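Local structure of transaminase (Bacillus megaterium, 5G0A) at residues Gly107-Pro112 with Gly283-Gly288; Val62-Lys67 with Leu345-Glu350. The protein catalyses the transfer of amino groups with S selectivity, as a pyridoxal-5'-phosphate-dependent class-III omega-transaminase. All blocks are in the same frame, centred on the assembly; numbering follows the deposited sequence.

Interaction 1: Gly107-Pro112 with Gly283-Gly288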
loop_
_atom_site.group_PDB
_atom_site.type_symbol
_atom_site.label_atom_id
_atom_site.label_comp_id
_atom_site.label_asym_id
_atom_site.label_seq_id
_atom_site.Cartn_x
_atom_site.Cartn_y
_atom_site.Cartn_z
ATOM N N GLY B 107 -5.248 39.106 9.639
ATOM C CA GLY B 107 -4.533 40.233 9.014
ATOM C C GLY B 107 -3.221 40.596 9.688
ATOM O O GLY B 107 -2.387 41.273 9.087
ATOM N N ASP B 108 -3.046 40.150 10.933
ATOM C CA ASP B 108 -1.800 40.361 11.688
ATOM C C ASP B 108 -0.706 39.333 11.401
ATOM O O ASP B 108 0.387 39.385 11.989
ATOM C CB ASP B 108 -2.058 40.463 13.196
ATOM C CG ASP B 108 -2.640 39.166 13.806
ATOM O OD1 ASP B 108 -3.283 38.368 13.078
ATOM O OD2 ASP B 108 -2.481 38.984 15.030
ATOM N N GLU B 109 -0.982 38.416 10.478
ATOM C CA GLU B 109 0.015 37.382 10.138
ATOM C C GLU B 109 0.226 37.379 8.642
ATOM O O GLU B 109 -0.723 37.603 7.878
ATOM C CB GLU B 109 -0.450 36.004 10.645
ATOM C CG GLU B 109 -0.651 35.953 12.150
ATOM C CD GLU B 109 -1.053 34.581 12.677
ATOM O OE1 GLU B 109 -1.168 33.620 11.868
ATOM O OE2 GLU B 109 -1.254 34.463 13.908
ATOM N N ASP B 110 1.464 37.126 8.203
ATOM C CA ASP B 110 1.777 37.186 6.779
ATOM C C ASP B 110 1.723 35.848 6.026
ATOM O O ASP B 110 1.772 35.841 4.803
ATOM C CB ASP B 110 3.138 37.869 6.549
ATOM C CG ASP B 110 3.081 39.369 6.780
ATOM O OD1 ASP B 110 1.970 39.910 6.935
ATOM O OD2 ASP B 110 4.150 40.012 6.789
ATOM N N TRP B 111 1.612 34.749 6.755
ATOM C CA TRP B 111 1.597 33.417 6.102
ATOM C C TRP B 111 0.356 33.163 5.230
ATOM O O TRP B 111 0.480 32.522 4.193
ATOM C CB TRP B 111 1.797 32.282 7.110
ATOM C CG TRP B 111 0.559 31.835 7.896
ATOM C CD1 TRP B 111 0.125 32.329 9.102
ATOM C CD2 TRP B 111 -0.368 30.789 7.542
ATOM N NE1 TRP B 111 -1.015 31.679 9.502
ATOM C CE2 TRP B 111 -1.352 30.732 8.571
ATOM C CE3 TRP B 111 -0.488 29.931 6.447
ATOM C CZ2 TRP B 111 -2.426 29.824 8.542
ATOM C CZ3 TRP B 111 -1.545 29.010 6.424
ATOM C CH2 TRP B 111 -2.498 28.966 7.462
ATOM N N PRO B 112 -0.826 33.710 5.605
ATOM C CA PRO B 112 -1.998 33.226 4.840
ATOM C C PRO B 112 -2.051 33.627 3.380
ATOM O O PRO B 112 -1.823 34.806 3.041
ATOM C CB PRO B 112 -3.194 33.823 5.606
ATOM C CG PRO B 112 -2.673 34.084 6.976
ATOM C CD PRO B 112 -1.239 34.477 6.795
ATOM N N GLY B 283 -5.818 27.874 17.747
ATOM C CA GLY B 283 -5.003 27.197 18.757
ATOM C C GLY B 283 -3.517 27.455 18.607
ATOM O O GLY B 283 -2.826 27.635 19.622
ATOM N N TYR B 284 -3.017 27.480 17.374
ATOM C CA TYR B 284 -1.563 27.667 17.159
ATOM C C TYR B 284 -1.082 29.023 17.665
ATOM O O TYR B 284 0.108 29.201 17.923
ATOM C CB TYR B 284 -1.131 27.468 15.682
ATOM C CG TYR B 284 -1.553 28.574 14.728
ATOM C CD1 TYR B 284 -0.769 29.728 14.573
ATOM C CD2 TYR B 284 -2.722 28.457 13.967
ATOM C CE1 TYR B 284 -1.139 30.730 13.701
ATOM C CE2 TYR B 284 -3.111 29.464 13.082
ATOM C CZ TYR B 284 -2.319 30.606 12.978
ATOM O OH TYR B 284 -2.675 31.603 12.111
ATOM N N GLN B 285 -1.999 29.981 17.765
ATOM C CA GLN B 285 -1.627 31.359 18.152
ATOM C C GLN B 285 -1.152 31.503 19.592
ATOM O O GLN B 285 -0.560 32.533 19.958
ATOM C CB GLN B 285 -2.766 32.338 17.863
ATOM C CG GLN B 285 -3.023 32.455 16.369
ATOM C CD GLN B 285 -4.185 33.362 16.029
ATOM O OE1 GLN B 285 -5.259 33.297 16.642
ATOM N NE2 GLN B 285 -3.974 34.213 15.050
ATOM N N HIS B 286 -1.410 30.493 20.411
ATOM C CA HIS B 286 -0.807 30.459 21.747
ATOM C C HIS B 286 0.705 30.287 21.737
ATOM O O HIS B 286 1.349 30.543 22.762
ATOM C CB HIS B 286 -1.432 29.367 22.602
ATOM C CG HIS B 286 -2.859 29.632 22.945
ATOM N ND1 HIS B 286 -3.233 30.411 24.023
ATOM C CD2 HIS B 286 -4.006 29.259 22.330
ATOM C CE1 HIS B 286 -4.554 30.479 24.074
ATOM N NE2 HIS B 286 -5.048 29.798 23.049
ATOM N N TYR B 287 1.268 29.877 20.590
ATOM C CA TYR B 287 2.669 29.406 20.543
ATOM C C TYR B 287 3.669 30.276 19.775
ATOM O O TYR B 287 4.833 29.891 19.609
ATOM C CB TYR B 287 2.708 27.928 20.064
ATOM C CG TYR B 287 1.867 27.065 20.960
ATOM C CD1 TYR B 287 2.356 26.651 22.201
ATOM C CD2 TYR B 287 0.536 26.745 20.625
ATOM C CE1 TYR B 287 1.576 25.908 23.062
ATOM C CE2 TYR B 287 -0.247 26.005 21.484
ATOM C CZ TYR B 287 0.283 25.594 22.696
ATOM O OH TYR B 287 -0.475 24.867 23.556
ATOM N N GLY B 288 3.233 31.433 19.297
ATOM C CA GLY B 288 4.157 32.396 18.667
ATOM C C GLY B 288 4.718 31.974 17.316
ATOM O O GLY B 288 5.788 32.438 16.904
HETATM O O HOH W 1 -5.085 36.808 14.231
#

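Interaction 2: Val62-Lys67 with Leu345-Glu350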
loop_
_atom_site.group_PDB
_atom_site.type_symbol
_atom_site.label_atom_id
_atom_site.label_comp_id
_atom_site.label_asym_id
_atom_site.label_seq_id
_atom_site.Cartn_x
_atom_site.Cartn_y
_atom_site.Cartn_z
ATOM N N VAL B 62 -20.240 24.043 18.366
ATOM C CA VAL B 62 -21.294 25.037 18.213
ATOM C C VAL B 62 -20.824 26.323 18.908
ATOM O O VAL B 62 -21.479 26.833 19.853
ATOM C CB VAL B 62 -22.633 24.491 18.767
ATOM C CG1 VAL B 62 -23.802 25.369 18.330
ATOM C CG2 VAL B 62 -22.876 23.052 18.287
ATOM N N ASN B 63 -19.680 26.829 18.441
ATOM C CA ASN B 63 -18.924 27.903 19.124
ATOM C C ASN B 63 -19.756 29.157 19.432
ATOM O O ASN B 63 -19.700 29.702 20.543
ATOM C CB ASN B 63 -17.688 28.275 18.293
ATOM C CG ASN B 63 -16.731 27.093 18.126
ATOM O OD1 ASN B 63 -17.164 25.930 18.075
ATOM N ND2 ASN B 63 -15.430 27.382 18.041
ATOM N N LEU B 64 -20.544 29.583 18.456
ATOM C CA LEU B 64 -21.340 30.809 18.593
ATOM C C LEU B 64 -22.539 30.669 19.535
ATOM O O LEU B 64 -23.176 31.676 19.885
ATOM C CB LEU B 64 -21.830 31.253 17.216
ATOM C CG LEU B 64 -22.056 32.760 17.022
ATOM C CD1 LEU B 64 -20.711 33.476 16.857
ATOM C CD2 LEU B 64 -22.919 32.956 15.793
ATOM N N GLY B 65 -22.838 29.441 19.950
ATOM C CA GLY B 65 -24.113 29.121 20.598
ATOM C C GLY B 65 -25.132 28.519 19.638
ATOM O O GLY B 65 -25.108 28.762 18.432
ATOM N N GLN B 66 -26.044 27.730 20.195
ATOM C CA GLN B 66 -27.070 27.071 19.413
ATOM C C GLN B 66 -28.090 28.064 18.917
ATOM O O GLN B 66 -28.593 28.882 19.706
ATOM C CB GLN B 66 -27.814 26.058 20.288
ATOM C CG GLN B 66 -26.993 24.826 20.671
ATOM C CD GLN B 66 -27.017 23.748 19.605
ATOM O OE1 GLN B 66 -27.666 23.899 18.553
ATOM N NE2 GLN B 66 -26.328 22.643 19.878
ATOM N N LYS B 67 -28.425 27.967 17.636
ATOM C CA LYS B 67 -29.574 28.723 17.070
ATOM C C LYS B 67 -29.436 30.218 17.322
ATOM O O LYS B 67 -30.341 30.905 17.850
ATOM C CB LYS B 67 -30.913 28.152 17.591
ATOM C CG LYS B 67 -32.134 28.517 16.740
ATOM C CD LYS B 67 -33.423 27.943 17.322
ATOM C CE LYS B 67 -33.919 28.732 18.528
ATOM N NZ LYS B 67 -34.713 27.833 19.437
ATOM N N LEU B 345 -18.853 34.281 11.448
ATOM C CA LEU B 345 -17.602 35.006 11.673
ATOM C C LEU B 345 -17.874 36.487 11.991
ATOM O O LEU B 345 -17.172 37.096 12.811
ATOM C CB LEU B 345 -16.678 34.872 10.456
ATOM C CG LEU B 345 -16.215 33.421 10.200
ATOM C CD1 LEU B 345 -15.244 33.329 9.026
ATOM C CD2 LEU B 345 -15.611 32.830 11.469
ATOM N N GLU B 346 -18.886 37.049 11.337
ATOM C CA GLU B 346 -19.216 38.477 11.557
ATOM C C GLU B 346 -19.718 38.683 12.970
ATOM O O GLU B 346 -19.325 39.647 13.628
ATOM C CB GLU B 346 -20.229 38.968 10.523
ATOM C CG GLU B 346 -19.557 39.262 9.187
ATOM C CD GLU B 346 -20.535 39.353 8.044
ATOM O OE1 GLU B 346 -21.729 39.060 8.249
ATOM O OE2 GLU B 346 -20.098 39.706 6.936
ATOM N N VAL B 347 -20.572 37.767 13.441
ATOM C CA VAL B 347 -21.082 37.819 14.819
ATOM C C VAL B 347 -19.962 37.619 15.846
ATOM O O VAL B 347 -19.860 38.357 16.834
ATOM C CB VAL B 347 -22.234 36.801 15.062
ATOM C CG1 VAL B 347 -22.659 36.818 16.531
ATOM C CG2 VAL B 347 -23.430 37.107 14.166
ATOM N N MET B 348 -19.131 36.599 15.609
ATOM C CA MET B 348 -17.967 36.336 16.432
ATOM C C MET B 348 -17.076 37.584 16.566
ATOM O O MET B 348 -16.641 37.911 17.659
ATOM C CB MET B 348 -17.195 35.159 15.825
ATOM C CG MET B 348 -16.738 34.153 16.844
ATOM S SD MET B 348 -15.945 32.760 16.031
ATOM C CE MET B 348 -17.214 31.491 16.220
ATOM N N MET B 349 -16.821 38.288 15.467
ATOM C CA MET B 349 -15.990 39.491 15.492
ATOM C C MET B 349 -16.686 40.668 16.191
ATOM O O MET B 349 -16.098 41.331 17.062
ATOM C CB MET B 349 -15.577 39.903 14.073
ATOM C CG MET B 349 -14.553 38.978 13.415
ATOM S SD MET B 349 -14.019 39.568 11.793
ATOM C CE MET B 349 -15.567 39.468 10.895
ATOM N N GLU B 350 -17.934 40.921 15.804
ATOM C CA GLU B 350 -18.670 42.103 16.275
ATOM C C GLU B 350 -18.967 42.046 17.776
ATOM O O GLU B 350 -18.993 43.091 18.450
ATOM C CB GLU B 350 -19.962 42.293 15.470
ATOM C CG GLU B 350 -21.211 41.738 16.134
ATOM C CD GLU B 350 -22.378 41.521 15.189
ATOM O OE1 GLU B 350 -22.289 41.908 14.005
ATOM O OE2 GLU B 350 -23.393 40.948 15.645
#

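Interaction 1: Gly107-Pro112 with Gly283-Gly288
A polar, side-chain-only contact links Glu109 to Tyr284 and Gln285, tying together two loops of the PLP-dependent fold-type I architecture, one leading to strand 112-118 at the edge of the seven-stranded mixed sheet, the other to strand 293-296 further in. Residues 107-112 follow helix 92-105, while 283-288, with its short 3-10 turn, come after strand 265-269. The backbones stay well apart, Glu109 and Gln285 being 10.2 Å from CA to CA, and long side chains span the distance.

Glu109 illustrates how one carboxylate can serve two firm donors and a weak third. Its chain is extended beyond CG (chi2 -178°), which carries the carboxylate out to the opposite loop. There Tyr284 OH donates to Glu109 OE1 over a short 2.5 Å, on the syn side and 22° out of the carboxylate plane. Gln285 NE2 gives a nearly straight bond of 3.0 Å to Glu109 OE2, arriving from above the carboxylate plane although the acceptor lies almost in the plane of the amide. Gripped at both oxygens, the carboxylate has little freedom to rotate. Trp111 adds a weak bond from NE1 to Glu109 OE1. Trp111 NE1 stands 3.1 Å from Tyr284 OH, which lies at the indole edge near its plane.

The other end of the Gln285 amide is fixed by its own loop, OE1 accepting from Phe282 N. Leu106 and Ile294 pack against Tyr284. A water extends the network, donating to Asp108 OD1 at 2.6 Å and accepting from Gln285 NE2 at 2.9 Å.

Interaction 2: Val62-Lys67 with Leu345-Glu350
A type I beta turn from Val62 to Gly65, closed by Gly65 N bonding to Val62 O, meets helix 335-350 near its C-terminal end, with Leu64 and Met348 6.8 Å apart from CA to CA. Leu64 projects from the turn with CG anti to the backbone N (chi1 -151°), and its two methyls settle on the helix surface. Leu64 CD1 lies 3.7 Å from Met348 N. The same Leu64 CD1 is 4.0 Å from Met348 CG. Leu64 CD1 and Leu64 CD2 both reach Val347 CG1, each at 3.9 Å, and the Leu64 and Val347 side chains cross at about a right angle. In this class-III aminotransferase, of the PLP-dependent fold-type I, the apolar cluster also takes in Phe353, at the start of helix 353-374, and Val71 of helix 69-78, so the turn sits among three helices. With an alanine in place of Leu64, both methyls would be gone from Val347 CG1 and Met348 CG, which would probably open a gap between turn and helix. Met348 bends at its last torsion (chi3 -107°), bringing CE to within 3.9 Å of Asn63 CB. The amide beyond that CB is engaged by another loop: Asn63 ND2 donates to Phe275 O.

How the interactions relate
The two contacts show polar and apolar ways of joining distant parts of one chain. Their centres are about 21 Å apart, and their nearest atoms, about 9 Å apart, do not touch. Along the sequence interaction 1 is nested within interaction 2: 62-67 comes first, then 107-112, 283-288 and finally 345-350. Helix 92-105 connects their surroundings, since it leads into 107-112 while Ile100 packs against Leu345 and Met349 of helix 335-350. Interaction 1 joins loops bordering the seven-stranded sheet; interaction 2 sets a turn against a helix, beside residues that meet the second subunit. The Tyr284 and Asn63 side chains come within about 12 and 10 Å of a bound PLP, but both contacts lie outside its pocket.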